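Local coordinates for putative sugar binding protein (Geobacillus stearothermophilus, PDB 6GT9), which binds galactose and probably also glucose, apparently as the sugar-binding component of a three-component sensing system linked to galactan utilization, at residues Thr109-Thr120 with Arg126-Asn135; Lys240-Thr248 with Gly259-Gln267. All blocks are in the same frame, centred on the assembly; numbering follows the deposited sequence.

How the contacts relate
Contacts 1 and 2 are pairs of neighbouring parallel strands in two different sheets, one in each lobe of the protein, with their centres about 29 Å apart on opposite sides of the chain's centre. Both run toward the cleft between the lobes and meet at the galactose, which Asp119 reaches from contact 1 and Asp247 and Gln267 from contact 2. Besides sharing the ligand, the two contacts touch directly: Thr133 OG1 of contact 1 lies 2.7 Å from Gln267 OE1 of contact 2, a probable hydrogen bond between two of the segments that pass from one lobe to the other, beside the sugar.

Contact 1. Residues Thr109-Thr120 with Arg126-Asn135; sequences TDKNIPVVTIDT and RRVAYVGTDN. With GAL (beta-D-galactopyranose), chain E.
Two adjacent parallel strands, 115-118 and 129-132, pair inside the sheet of one lobe, joined by a short loop and ending at the sugar. Thr117 N donates to Ala129 O, Val131 N to Thr117 O (2.9 Å), and Asp119 N to Val131 O. At the far end Val128 N donates to Val115 O at 2.8 Å, and a water joins Thr109 OG1, Val115 N and Arg126 O; Thr109 OG1 is also hydrogen-bonded to Ile105 O. Asp110 OD2 makes a salt bridge with Arg126 NH1 at 2.6 Å, in the plane of the guanidinium. On the face of Thr117 and Tyr130, Thr117 OG1 touches the ring edge, 3.3 Å from Tyr130 CD1, and hydrogen-bonds to Asp121. With CG anti to the backbone N (chi1 168°), the ring of Tyr130 reaches the 119-120 backbone, Tyr130 CE1 3.4 Å from Thr120 C; Gly132 N lies 3.7 Å above one face, and this glycine, without a side chain, leaves room for the hydroxyl, which donates to Thr133 O at 2.7 Å. A phenylalanine here would probably leave Thr133 O without this donor and the turn after the strand less firmly held. Asn135 ND2 gives a nearly straight bond (174°) to Asp119 O, while Asn135 OD1 takes one from Arg171. Asp119 OD2 accepts from GAL O2 at 2.6 Å. Sugar-binding residues at the C-terminal ends of parallel strands are characteristic of periplasmic binding proteins.

Contact 2. Residues Lys240-Thr248 with Gly259-Gln267; sequences KTYIIGFDT and GTIAATVVQ. With GAL (beta-D-galactopyranose), chain E.
Phe246 and Val265 project together from neighbouring parallel strands, and Val265 CB sits over the centre of the phenylalanine ring, 3.7 Å from its centroid, in a CH-pi contact. The two valine methyls spread over the same face, CG1 toward Phe246 CE2 and CG2 toward Phe246 CE1. At the ring's edge is the amide of Gln267, turned 87° to it. That amide is nearly coplanar with the Asp247 carboxylate: Gln267 NE2 donates to the syn lone pair of Asp247 OD1 at 2.7 Å and also to GAL O2 at 3.1 Å. Asp247 OD2 accepts from GAL O1 at 2.6 Å, so one carboxylate holds both the sugar and the amide that binds it. The other face of the sheet has Thr264, whose OG1, anti to the backbone N (chi1 -164°), is directed across Gly245 and donates to Asp247 O at 2.9 Å, on a lone pair in the carbonyl plane. Back on the face of Phe246, farther from the sugar, Ile244 CD1 packs on Ala263 CB, and Tyr242 CE1 comes within 3.5 Å of Ala262 CB, its hydroxyl bonded to Asp149. Backbone bonds such as Val265 N to Gly245 O (2.9 Å) tie the strands together. With helix 250-258 between them, strands 242-246 and 263-266 form a beta-alpha-beta unit, whose C-terminal strand ends supply Asp247 and Gln267 to the galactose pocket.

Contact 1. Residues Thr109-Thr120 with Arg126-Asn135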
loop_
_atom_site.group_PDB
_atom_site.type_symbol
_atom_site.label_atom_id
_atom_site.label_comp_id
_atom_site.label_asym_id
_atom_site.label_seq_id
_atom_site.Cartn_x
_atom_site.Cartn_y
_atom_site.Cartn_z
ATOM N N THR A 109 13.042 13.241 14.101
ATOM C CA THR A 109 12.280 13.676 15.270
ATOM C C THR A 109 13.166 14.414 16.263
ATOM O O THR A 109 12.741 15.401 16.870
ATOM C CB THR A 109 11.626 12.470 15.947
ATOM O OG1 THR A 109 10.683 11.867 15.049
ATOM C CG2 THR A 109 10.898 12.885 17.224
ATOM N N ASP A 110 14.405 13.951 16.440
ATOM C CA ASP A 110 15.303 14.566 17.412
ATOM C C ASP A 110 15.825 15.918 16.941
ATOM O O ASP A 110 16.349 16.684 17.754
ATOM C CB ASP A 110 16.461 13.615 17.727
ATOM C CG ASP A 110 16.007 12.366 18.480
ATOM O OD1 ASP A 110 15.061 12.459 19.294
ATOM O OD2 ASP A 110 16.590 11.283 18.255
ATOM N N LYS A 111 15.698 16.229 15.651
ATOM C CA LYS A 111 15.927 17.572 15.143
ATOM C C LYS A 111 14.666 18.434 15.193
ATOM O O LYS A 111 14.596 19.453 14.493
ATOM C CB LYS A 111 16.470 17.512 13.712
ATOM C CG LYS A 111 17.805 16.785 13.560
ATOM C CD LYS A 111 18.300 16.875 12.108
ATOM C CE LYS A 111 19.537 16.016 11.854
ATOM N NZ LYS A 111 20.033 16.165 10.453
ATOM N N ASN A 112 13.667 18.035 15.990
ATOM C CA ASN A 112 12.458 18.822 16.237
ATOM C C ASN A 112 11.602 18.997 14.979
ATOM O O ASN A 112 10.969 20.033 14.790
ATOM C CB ASN A 112 12.799 20.183 16.858
ATOM C CG ASN A 112 13.524 20.048 18.183
ATOM O OD1 ASN A 112 13.377 19.044 18.883
ATOM N ND2 ASN A 112 14.317 21.055 18.532
ATOM N N ILE A 113 11.556 17.977 14.127
ATOM C CA ILE A 113 10.648 17.942 12.988
ATOM C C ILE A 113 9.686 16.779 13.216
ATOM O O ILE A 113 10.124 15.630 13.318
ATOM C CB ILE A 113 11.401 17.796 11.652
ATOM C CG1 ILE A 113 12.384 18.960 11.457
ATOM C CG2 ILE A 113 10.453 17.759 10.468
ATOM C CD1 ILE A 113 13.085 18.947 10.094
ATOM N N PRO A 114 8.382 17.014 13.359
ATOM C CA PRO A 114 7.462 15.901 13.621
ATOM C C PRO A 114 7.285 15.023 12.392
ATOM O O PRO A 114 7.281 15.503 11.258
ATOM C CB PRO A 114 6.151 16.600 13.995
ATOM C CG PRO A 114 6.234 17.937 13.338
ATOM C CD PRO A 114 7.694 18.316 13.352
ATOM N N VAL A 115 7.104 13.719 12.629
ATOM C CA VAL A 115 6.927 12.748 11.557
ATOM C C VAL A 115 5.583 12.066 11.745
ATOM O O VAL A 115 5.270 11.587 12.843
ATOM C CB VAL A 115 8.073 11.719 11.515
ATOM C CG1 VAL A 115 7.760 10.583 10.510
ATOM C CG2 VAL A 115 9.390 12.414 11.127
ATOM N N VAL A 116 4.774 12.066 10.687
ATOM C CA VAL A 116 3.547 11.275 10.623
ATOM C C VAL A 116 3.774 10.185 9.588
ATOM O O VAL A 116 4.185 10.473 8.457
ATOM C CB VAL A 116 2.326 12.139 10.262
ATOM C CG1 VAL A 116 1.101 11.254 9.972
ATOM C CG2 VAL A 116 1.995 13.122 11.407
ATOM N N THR A 117 3.548 8.935 9.976
ATOM C CA THR A 117 3.618 7.865 9.001
ATOM C C THR A 117 2.269 7.706 8.315
ATOM O O THR A 117 1.214 7.966 8.901
ATOM C CB THR A 117 4.053 6.549 9.651
ATOM O OG1 THR A 117 3.252 6.286 10.814
ATOM C CG2 THR A 117 5.504 6.658 10.069
ATOM N N ILE A 118 2.318 7.283 7.055
ATOM C CA ILE A 118 1.139 7.147 6.207
ATOM C C ILE A 118 1.264 5.839 5.435
ATOM O O ILE A 118 2.366 5.464 5.017
ATOM C CB ILE A 118 0.991 8.362 5.260
ATOM C CG1 ILE A 118 -0.283 8.273 4.416
ATOM C CG2 ILE A 118 2.240 8.542 4.353
ATOM C CD1 ILE A 118 -0.608 9.572 3.735
ATOM N N ASP A 119 0.140 5.118 5.301
ATOM C CA ASP A 119 0.024 3.940 4.432
ATOM C C ASP A 119 0.769 2.726 4.980
ATOM O O ASP A 119 0.279 1.599 4.888
ATOM C CB ASP A 119 0.508 4.284 3.000
ATOM C CG ASP A 119 0.575 3.065 2.076
ATOM O OD1 ASP A 119 1.645 2.416 2.026
ATOM O OD2 ASP A 119 -0.432 2.769 1.385
ATOM N N THR A 120 1.951 2.934 5.541
ATOM C CA THR A 120 2.766 1.883 6.143
ATOM C C THR A 120 3.337 2.443 7.439
ATOM O O THR A 120 3.967 3.507 7.418
ATOM C CB THR A 120 3.918 1.463 5.204
ATOM O OG1 THR A 120 3.403 1.113 3.909
ATOM C CG2 THR A 120 4.727 0.305 5.794
ATOM N N ARG A 126 9.636 6.846 16.827
ATOM C CA ARG A 126 9.062 7.967 17.556
ATOM C C ARG A 126 8.221 8.871 16.660
ATOM O O ARG A 126 7.948 10.015 17.029
ATOM C CB ARG A 126 10.172 8.756 18.262
ATOM C CG ARG A 126 10.841 7.942 19.379
ATOM C CD ARG A 126 11.566 8.805 20.383
ATOM N NE ARG A 126 12.756 9.424 19.810
ATOM C CZ ARG A 126 13.964 8.870 19.827
ATOM N NH1 ARG A 126 14.995 9.501 19.277
ATOM N NH2 ARG A 126 14.142 7.686 20.391
ATOM N N ARG A 127 7.817 8.389 15.482
ATOM C CA ARG A 127 6.769 9.069 14.730
ATOM C C ARG A 127 5.605 9.392 15.664
ATOM O O ARG A 127 5.281 8.613 16.566
ATOM C CB ARG A 127 6.304 8.196 13.554
ATOM C CG ARG A 127 5.737 6.844 13.958
ATOM C CD ARG A 127 4.225 6.848 13.909
ATOM N NE ARG A 127 3.625 5.555 14.287
ATOM C CZ ARG A 127 3.365 5.189 15.542
ATOM N NH1 ARG A 127 3.666 5.996 16.550
ATOM N NH2 ARG A 127 2.807 4.010 15.797
ATOM N N VAL A 128 5.001 10.569 15.476
ATOM C CA VAL A 128 3.955 11.009 16.395
ATOM C C VAL A 128 2.679 10.207 16.189
ATOM O O VAL A 128 1.984 9.873 17.153
ATOM C CB VAL A 128 3.683 12.515 16.245
ATOM C CG1 VAL A 128 2.594 12.943 17.240
ATOM C CG2 VAL A 128 4.946 13.309 16.467
ATOM N N ALA A 129 2.331 9.916 14.937
ATOM C CA ALA A 129 1.044 9.286 14.648
ATOM C C ALA A 129 1.141 8.606 13.300
ATOM O O ALA A 129 1.979 8.971 12.475
ATOM C CB ALA A 129 -0.108 10.295 14.623
ATOM N N TYR A 130 0.270 7.610 13.095
ATOM C CA TYR A 130 0.159 6.860 11.849
ATOM C C TYR A 130 -1.249 7.004 11.297
ATOM O O TYR A 130 -2.221 6.970 12.057
ATOM C CB TYR A 130 0.474 5.374 12.078
ATOM C CG TYR A 130 0.126 4.443 10.923
ATOM C CD1 TYR A 130 0.690 4.629 9.669
ATOM C CD2 TYR A 130 -0.735 3.355 11.103
ATOM C CE1 TYR A 130 0.394 3.775 8.610
ATOM C CE2 TYR A 130 -1.040 2.471 10.041
ATOM C CZ TYR A 130 -0.463 2.696 8.799
ATOM O OH TYR A 130 -0.721 1.883 7.722
ATOM N N VAL A 131 -1.369 7.162 9.977
ATOM C CA VAL A 131 -2.666 7.115 9.291
ATOM C C VAL A 131 -2.538 6.146 8.125
ATOM O O VAL A 131 -1.801 6.408 7.170
ATOM C CB VAL A 131 -3.136 8.485 8.791
ATOM C CG1 VAL A 131 -4.580 8.390 8.310
ATOM C CG2 VAL A 131 -3.007 9.532 9.886
ATOM N N GLY A 132 -3.267 5.045 8.177
ATOM C CA GLY A 132 -3.178 4.086 7.094
ATOM C C GLY A 132 -3.941 2.838 7.454
ATOM O O GLY A 132 -4.465 2.690 8.563
ATOM N N THR A 133 -3.999 1.944 6.487
ATOM C CA THR A 133 -4.642 0.659 6.698
ATOM C C THR A 133 -3.940 -0.104 7.813
ATOM O O THR A 133 -2.733 0.034 8.028
ATOM C CB THR A 133 -4.624 -0.145 5.394
ATOM O OG1 THR A 133 -5.300 0.591 4.368
ATOM C CG2 THR A 133 -5.302 -1.505 5.564
ATOM N N ASP A 134 -4.725 -0.883 8.566
ATOM C CA ASP A 134 -4.182 -1.982 9.353
ATOM C C ASP A 134 -3.738 -3.077 8.387
ATOM O O ASP A 134 -4.544 -3.922 7.975
ATOM C CB ASP A 134 -5.224 -2.505 10.347
ATOM C CG ASP A 134 -4.688 -3.619 11.231
ATOM O OD1 ASP A 134 -3.725 -4.300 10.841
ATOM O OD2 ASP A 134 -5.227 -3.815 12.336
ATOM N N ASN A 135 -2.451 -3.091 8.035
ATOM C CA ASN A 135 -2.002 -3.908 6.905
ATOM C C ASN A 135 -2.044 -5.405 7.210
ATOM O O ASN A 135 -2.377 -6.207 6.326
ATOM C CB ASN A 135 -0.604 -3.467 6.479
ATOM C CG ASN A 135 -0.639 -2.167 5.735
ATOM O OD1 ASN A 135 -1.329 -2.057 4.712
ATOM N ND2 ASN A 135 0.075 -1.154 6.244
HETATM C C1 GAL E . -0.727 -0.099 -2.452
HETATM C C2 GAL E . 0.152 0.326 -1.293
HETATM C C3 GAL E . 1.055 1.513 -1.674
HETATM C C4 GAL E . 1.881 1.168 -2.902
HETATM C C5 GAL E . 0.985 0.663 -4.021
HETATM C C6 GAL E . 1.780 0.128 -5.215
HETATM O O1 GAL E . -1.518 -1.206 -2.070
HETATM O O2 GAL E . -0.642 0.722 -0.166
HETATM O O3 GAL E . 1.971 1.757 -0.650
HETATM O O4 GAL E . 2.853 0.167 -2.582
HETATM O O5 GAL E . 0.091 -0.441 -3.590
HETATM O O6 GAL E . 0.960 0.022 -6.358
HETATM O O HOH W 1 8.038 12.559 15.179
HETATM O O HOH W 2 -2.189 1.721 4.146
#

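Contact 2. Residues Lys240-Thr248 with Gly259-Gln267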
loop_
_atom_site.group_PDB
_atom_site.type_symbol
_atom_site.label_atom_id
_atom_site.label_comp_id
_atom_site.label_asym_id
_atom_site.label_seq_id
_atom_site.Cartn_x
_atom_site.Cartn_y
_atom_site.Cartn_z
ATOM N N LYS A 240 -11.179 -21.563 -14.924
ATOM C CA LYS A 240 -10.878 -20.282 -14.348
ATOM C C LYS A 240 -9.818 -20.208 -13.231
ATOM O O LYS A 240 -9.467 -21.178 -12.608
ATOM C CB LYS A 240 -12.168 -19.507 -14.040
ATOM C CG LYS A 240 -12.094 -18.002 -14.313
ATOM C CD LYS A 240 -13.472 -17.424 -14.522
ATOM C CE LYS A 240 -13.591 -16.003 -13.987
ATOM N NZ LYS A 240 -14.978 -15.698 -13.532
ATOM N N THR A 241 -9.298 -19.009 -13.038
ATOM C CA THR A 241 -8.258 -18.719 -12.077
ATOM C C THR A 241 -8.819 -17.685 -11.130
ATOM O O THR A 241 -9.355 -16.740 -11.568
ATOM C CB THR A 241 -7.082 -18.094 -12.817
ATOM O OG1 THR A 241 -6.562 -19.034 -13.724
ATOM C CG2 THR A 241 -5.999 -17.658 -11.897
ATOM N N TYR A 242 -8.673 -17.907 -9.837
ATOM C CA TYR A 242 -9.166 -16.990 -8.816
ATOM C C TYR A 242 -8.118 -15.916 -8.550
ATOM O O TYR A 242 -6.960 -16.227 -8.268
ATOM C CB TYR A 242 -9.495 -17.745 -7.528
ATOM C CG TYR A 242 -10.014 -16.875 -6.396
ATOM C CD1 TYR A 242 -11.370 -16.610 -6.257
ATOM C CD2 TYR A 242 -9.139 -16.322 -5.461
ATOM C CE1 TYR A 242 -11.844 -15.806 -5.215
ATOM C CE2 TYR A 242 -9.603 -15.522 -4.418
ATOM C CZ TYR A 242 -10.952 -15.266 -4.300
ATOM O OH TYR A 242 -11.415 -14.480 -3.253
ATOM N N ILE A 243 -8.521 -14.653 -8.635
ATOM C CA ILE A 243 -7.611 -13.533 -8.383
ATOM C C ILE A 243 -8.204 -12.659 -7.293
ATOM O O ILE A 243 -9.310 -12.130 -7.455
ATOM C CB ILE A 243 -7.360 -12.692 -9.641
ATOM C CG1 ILE A 243 -6.824 -13.556 -10.771
ATOM C CG2 ILE A 243 -6.361 -11.577 -9.333
ATOM C CD1 ILE A 243 -6.640 -12.783 -12.062
ATOM N N ILE A 244 -7.460 -12.467 -6.205
ATOM C CA ILE A 244 -7.786 -11.434 -5.229
ATOM C C ILE A 244 -6.604 -10.472 -5.161
ATOM O O ILE A 244 -5.451 -10.897 -5.016
ATOM C CB ILE A 244 -8.152 -12.018 -3.845
ATOM C CG1 ILE A 244 -8.513 -10.879 -2.861
ATOM C CG2 ILE A 244 -7.059 -12.921 -3.316
ATOM C CD1 ILE A 244 -9.281 -11.318 -1.605
ATOM N N GLY A 245 -6.884 -9.189 -5.339
ATOM C CA GLY A 245 -5.836 -8.175 -5.312
ATOM C C GLY A 245 -6.104 -7.071 -4.314
ATOM O O GLY A 245 -6.987 -7.205 -3.463
ATOM N N PHE A 246 -5.342 -5.977 -4.402
ATOM C CA PHE A 246 -5.469 -4.832 -3.514
ATOM C C PHE A 246 -5.895 -3.591 -4.286
ATOM O O PHE A 246 -5.553 -3.417 -5.458
ATOM C CB PHE A 246 -4.150 -4.534 -2.772
ATOM C CG PHE A 246 -4.160 -4.965 -1.328
ATOM C CD1 PHE A 246 -4.072 -6.306 -0.993
ATOM C CD2 PHE A 246 -4.284 -4.030 -0.316
ATOM C CE1 PHE A 246 -4.085 -6.710 0.323
ATOM C CE2 PHE A 246 -4.314 -4.423 1.015
ATOM C CZ PHE A 246 -4.214 -5.777 1.331
ATOM N N ASP A 247 -6.665 -2.744 -3.599
ATOM C CA ASP A 247 -7.050 -1.399 -4.018
ATOM C C ASP A 247 -8.041 -1.402 -5.168
ATOM O O ASP A 247 -8.441 -2.463 -5.671
ATOM C CB ASP A 247 -5.807 -0.571 -4.364
ATOM C CG ASP A 247 -4.816 -0.560 -3.232
ATOM O OD1 ASP A 247 -5.167 -0.113 -2.119
ATOM O OD2 ASP A 247 -3.703 -1.062 -3.436
ATOM N N THR A 248 -8.473 -0.208 -5.560
ATOM C CA THR A 248 -9.633 -0.046 -6.419
ATOM C C THR A 248 -9.326 0.906 -7.556
ATOM O O THR A 248 -10.174 1.703 -7.968
ATOM C CB THR A 248 -10.842 0.443 -5.618
ATOM O OG1 THR A 248 -10.507 1.663 -4.944
ATOM C CG2 THR A 248 -11.272 -0.598 -4.580
ATOM N N GLY A 259 -15.238 -10.017 -14.387
ATOM C CA GLY A 259 -15.132 -11.317 -13.758
ATOM C C GLY A 259 -13.735 -11.897 -13.732
ATOM O O GLY A 259 -13.526 -12.934 -13.091
ATOM N N THR A 260 -12.772 -11.250 -14.395
ATOM C CA THR A 260 -11.398 -11.744 -14.404
ATOM C C THR A 260 -10.792 -11.720 -13.008
ATOM O O THR A 260 -10.155 -12.689 -12.578
ATOM C CB THR A 260 -10.556 -10.908 -15.360
ATOM O OG1 THR A 260 -11.229 -10.805 -16.622
ATOM C CG2 THR A 260 -9.195 -11.543 -15.548
ATOM N N ILE A 261 -10.950 -10.593 -12.292
ATOM C CA ILE A 261 -10.618 -10.499 -10.872
ATOM C C ILE A 261 -11.862 -10.831 -10.062
ATOM O O ILE A 261 -12.969 -10.399 -10.393
ATOM C CB ILE A 261 -10.073 -9.094 -10.533
ATOM C CG1 ILE A 261 -8.731 -8.892 -11.253
ATOM C CG2 ILE A 261 -9.934 -8.903 -9.031
ATOM C CD1 ILE A 261 -8.073 -7.541 -11.005
ATOM N N ALA A 262 -11.688 -11.618 -9.001
ATOM C CA ALA A 262 -12.808 -12.025 -8.158
ATOM C C ALA A 262 -13.046 -11.100 -6.973
ATOM O O ALA A 262 -14.191 -10.957 -6.517
ATOM C CB ALA A 262 -12.579 -13.445 -7.634
ATOM N N ALA A 263 -11.998 -10.477 -6.441
ATOM C CA ALA A 263 -12.169 -9.687 -5.233
ATOM C C ALA A 263 -11.004 -8.724 -5.117
ATOM O O ALA A 263 -9.967 -8.903 -5.754
ATOM C CB ALA A 263 -12.237 -10.569 -3.989
ATOM N N THR A 264 -11.176 -7.705 -4.281
ATOM C CA THR A 264 -10.045 -6.828 -4.019
ATOM C C THR A 264 -10.221 -6.147 -2.665
ATOM O O THR A 264 -11.341 -5.926 -2.198
ATOM C CB THR A 264 -9.840 -5.814 -5.164
ATOM O OG1 THR A 264 -8.528 -5.249 -5.057
ATOM C CG2 THR A 264 -10.877 -4.700 -5.129
ATOM N N VAL A 265 -9.093 -5.840 -2.030
ATOM C CA VAL A 265 -9.077 -5.242 -0.701
ATOM C C VAL A 265 -9.101 -3.724 -0.830
ATOM O O VAL A 265 -8.236 -3.126 -1.485
ATOM C CB VAL A 265 -7.857 -5.709 0.104
ATOM C CG1 VAL A 265 -7.903 -5.118 1.517
ATOM C CG2 VAL A 265 -7.827 -7.243 0.155
ATOM N N VAL A 266 -10.084 -3.093 -0.184
ATOM C CA VAL A 266 -10.249 -1.647 -0.293
ATOM C C VAL A 266 -9.282 -0.946 0.649
ATOM O O VAL A 266 -9.061 -1.388 1.780
ATOM C CB VAL A 266 -11.701 -1.246 0.010
ATOM C CG1 VAL A 266 -11.868 0.268 -0.085
ATOM C CG2 VAL A 266 -12.654 -1.958 -0.950
ATOM N N GLN A 267 -8.690 0.147 0.181
ATOM C CA GLN A 267 -8.013 1.085 1.065
ATOM C C GLN A 267 -8.594 2.468 0.819
ATOM O O GLN A 267 -9.390 2.674 -0.097
ATOM C CB GLN A 267 -6.492 1.096 0.849
ATOM C CG GLN A 267 -5.757 -0.207 1.165
ATOM C CD GLN A 267 -4.256 -0.006 1.207
ATOM O OE1 GLN A 267 -3.679 0.222 2.272
ATOM N NE2 GLN A 267 -3.617 -0.047 0.038
HETATM C C1 GAL E . -0.727 -0.099 -2.452
HETATM C C2 GAL E . 0.152 0.326 -1.293
HETATM C C3 GAL E . 1.055 1.513 -1.674
HETATM C C4 GAL E . 1.881 1.168 -2.902
HETATM C C5 GAL E . 0.985 0.663 -4.021
HETATM C C6 GAL E . 1.780 0.128 -5.215
HETATM O O1 GAL E . -1.518 -1.206 -2.070
HETATM O O2 GAL E . -0.642 0.722 -0.166
HETATM O O3 GAL E . 1.971 1.757 -0.650
HETATM O O4 GAL E . 2.853 0.167 -2.582
HETATM O O5 GAL E . 0.091 -0.441 -3.590
HETATM O O6 GAL E . 0.960 0.022 -6.358
HETATM O O HOH W 3 -10.901 -14.556 -10.517
HETATM O O HOH W 4 -7.118 1.732 -2.489
HETATM O O HOH W 5 -9.320 1.111 -2.578
#